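Local coordinates for uncharacterized protein Rv1825/MT1873 (Mycobacterium tuberculosis, PDB 3GMG) that is of unknown function, a predicted membrane-associated protein of the UPF0749 family, represented here by its DUF881 region, at residues A[56-61]-A[69-74]. Sequence-based numbering, arbitrary orientation.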
loop_
_atom_site.group_PDB
_atom_site.type_symbol
_atom_site.label_atom_id
_atom_site.label_comp_id
_atom_site.label_asym_id
_atom_site.label_seq_id
_atom_site.Cartn_x
_atom_site.Cartn_y
_atom_site.Cartn_z
ATOM N N ASP A 56 5.059 5.940 -11.304
ATOM C CA ASP A 56 5.022 4.962 -12.413
ATOM C C ASP A 56 6.240 4.016 -12.411
ATOM O O ASP A 56 6.107 2.812 -12.669
ATOM C CB ASP A 56 4.943 5.656 -13.783
ATOM C CG ASP A 56 3.590 6.321 -14.055
ATOM O OD1 ASP A 56 2.603 6.071 -13.334
ATOM O OD2 ASP A 56 3.540 7.123 -15.017
ATOM N N VAL A 57 7.436 4.540 -12.129
ATOM C CA VAL A 57 8.628 3.696 -12.054
ATOM C C VAL A 57 8.407 2.615 -10.991
ATOM O O VAL A 57 8.659 1.430 -11.219
ATOM C CB VAL A 57 9.905 4.517 -11.694
ATOM C CG1 VAL A 57 11.064 3.579 -11.311
ATOM C CG2 VAL A 57 10.331 5.435 -12.826
ATOM N N ILE A 58 7.948 3.028 -9.828
ATOM C CA ILE A 58 7.760 2.114 -8.698
ATOM C C ILE A 58 6.724 1.052 -9.063
ATOM O O ILE A 58 6.928 -0.140 -8.822
ATOM C CB ILE A 58 7.323 2.880 -7.432
ATOM C CG1 ILE A 58 8.444 3.804 -6.939
ATOM C CG2 ILE A 58 6.939 1.918 -6.303
ATOM C CD1 ILE A 58 7.955 4.814 -5.923
ATOM N N ASN A 59 5.617 1.484 -9.644
ATOM C CA ASN A 59 4.539 0.546 -9.956
ATOM C C ASN A 59 4.906 -0.402 -11.087
ATOM O O ASN A 59 4.499 -1.570 -11.087
ATOM C CB ASN A 59 3.248 1.305 -10.280
ATOM C CG ASN A 59 2.564 1.843 -9.034
ATOM O OD1 ASN A 59 2.687 1.250 -7.958
ATOM N ND2 ASN A 59 1.831 2.940 -9.173
ATOM N N GLU A 60 5.689 0.060 -12.057
ATOM C CA GLU A 60 6.190 -0.816 -13.111
ATOM C C GLU A 60 7.109 -1.895 -12.522
ATOM O O GLU A 60 7.029 -3.067 -12.877
ATOM C CB GLU A 60 6.913 -0.023 -14.212
ATOM C CG GLU A 60 5.936 0.766 -15.066
ATOM C CD GLU A 60 6.588 1.803 -15.940
ATOM O OE1 GLU A 60 7.770 1.632 -16.301
ATOM O OE2 GLU A 60 5.904 2.806 -16.250
ATOM N N LEU A 61 7.994 -1.503 -11.612
ATOM C CA LEU A 61 8.899 -2.453 -10.980
ATOM C C LEU A 61 8.130 -3.466 -10.128
ATOM O O LEU A 61 8.444 -4.652 -10.150
ATOM C CB LEU A 61 9.970 -1.734 -10.140
ATOM C CG LEU A 61 10.979 -0.909 -10.951
ATOM C CD1 LEU A 61 11.769 -0.009 -9.986
ATOM C CD2 LEU A 61 11.888 -1.814 -11.779
ATOM N N ILE A 69 12.724 -2.342 -3.187
ATOM C CA ILE A 69 13.003 -1.162 -4.005
ATOM C C ILE A 69 13.550 -0.065 -3.111
ATOM O O ILE A 69 13.034 0.173 -2.013
ATOM C CB ILE A 69 11.739 -0.644 -4.751
ATOM C CG1 ILE A 69 11.150 -1.743 -5.639
ATOM C CG2 ILE A 69 12.055 0.590 -5.626
ATOM C CD1 ILE A 69 9.793 -1.351 -6.258
ATOM N N GLN A 70 14.602 0.601 -3.586
ATOM C CA GLN A 70 15.177 1.751 -2.903
ATOM C C GLN A 70 15.352 2.877 -3.901
ATOM O O GLN A 70 15.797 2.662 -5.014
ATOM C CB GLN A 70 16.534 1.355 -2.333
ATOM C CG GLN A 70 17.262 2.426 -1.563
ATOM C CD GLN A 70 18.470 1.881 -0.850
ATOM O OE1 GLN A 70 18.420 0.834 -0.188
ATOM N NE2 GLN A 70 19.566 2.616 -0.936
ATOM N N ILE A 71 14.995 4.099 -3.502
ATOM C CA ILE A 71 15.198 5.281 -4.351
ATOM C C ILE A 71 16.281 6.146 -3.720
ATOM O O ILE A 71 16.157 6.509 -2.561
ATOM C CB ILE A 71 13.902 6.080 -4.501
ATOM C CG1 ILE A 71 12.824 5.195 -5.135
ATOM C CG2 ILE A 71 14.133 7.334 -5.356
ATOM C CD1 ILE A 71 11.443 5.802 -5.140
ATOM N N ASN A 72 17.333 6.438 -4.480
ATOM C CA ASN A 72 18.466 7.252 -4.023
ATOM C C ASN A 72 18.551 8.540 -4.824
ATOM O O ASN A 72 18.187 8.590 -6.004
ATOM C CB ASN A 72 19.787 6.527 -4.255
ATOM C CG ASN A 72 19.987 5.285 -3.376
ATOM O OD1 ASN A 72 19.388 5.152 -2.337
ATOM N ND2 ASN A 72 20.913 4.410 -3.780
ATOM N N ASP A 73 19.104 9.575 -4.199
ATOM C CA ASP A 73 19.742 10.662 -4.961
ATOM C C ASP A 73 21.187 10.742 -4.496
ATOM O O ASP A 73 21.679 9.796 -3.884
ATOM C CB ASP A 73 18.962 11.984 -4.911
ATOM C CG ASP A 73 19.093 12.739 -3.597
ATOM O OD1 ASP A 73 19.643 12.229 -2.591
ATOM O OD2 ASP A 73 18.614 13.900 -3.572
ATOM N N ALA A 74 21.880 11.840 -4.785
ATOM C CA ALA A 74 23.295 11.928 -4.441
ATOM C C ALA A 74 23.545 11.825 -2.941
ATOM O O ALA A 74 24.655 11.453 -2.533
ATOM C CB ALA A 74 23.895 13.233 -4.985
#
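Ile58 and Leu61 of helix 51-63 pack on Ile69 and Ile71 of strand 68-72, a helix on a five-stranded antiparallel sheet near the centre of this DUF881 alpha+beta domain. The chain leaves the helix and turns back into the strand after a short link; the axes of 56-61 and 69-72 run at 156°, 10.4 Å apart at closest approach. The side chains meet by apolar contacts alone. Ile58 and Ile71 meet through their delta methyls, CD1 to CD1 at 3.7 Å, the two side chains crossing at about a right angle. With CG1 anti to its carbonyl carbon (chi1 -58°), Ile69 rests CD1 against the helix between two residues: the methyl lies 3.9 Å from Leu61 CB and 4.0 Å from the backbone carbonyl O of Ile58, with Ile58 CG2 a little farther off. Ile69 and Ile71, two apart on the strand, both point at the helix, and Val80 touches both as well as Ile58, while Ile106 of strand 104-109 touches both Leu61 and Ile69.

The alternate residues serve the other face of the sheet. There Gln70 NE2 gives Asn72 OD1 a nearly straight hydrogen bond of 2.9 Å, in the plane of the Asn72 side-chain carbonyl and on a lone pair of OD1.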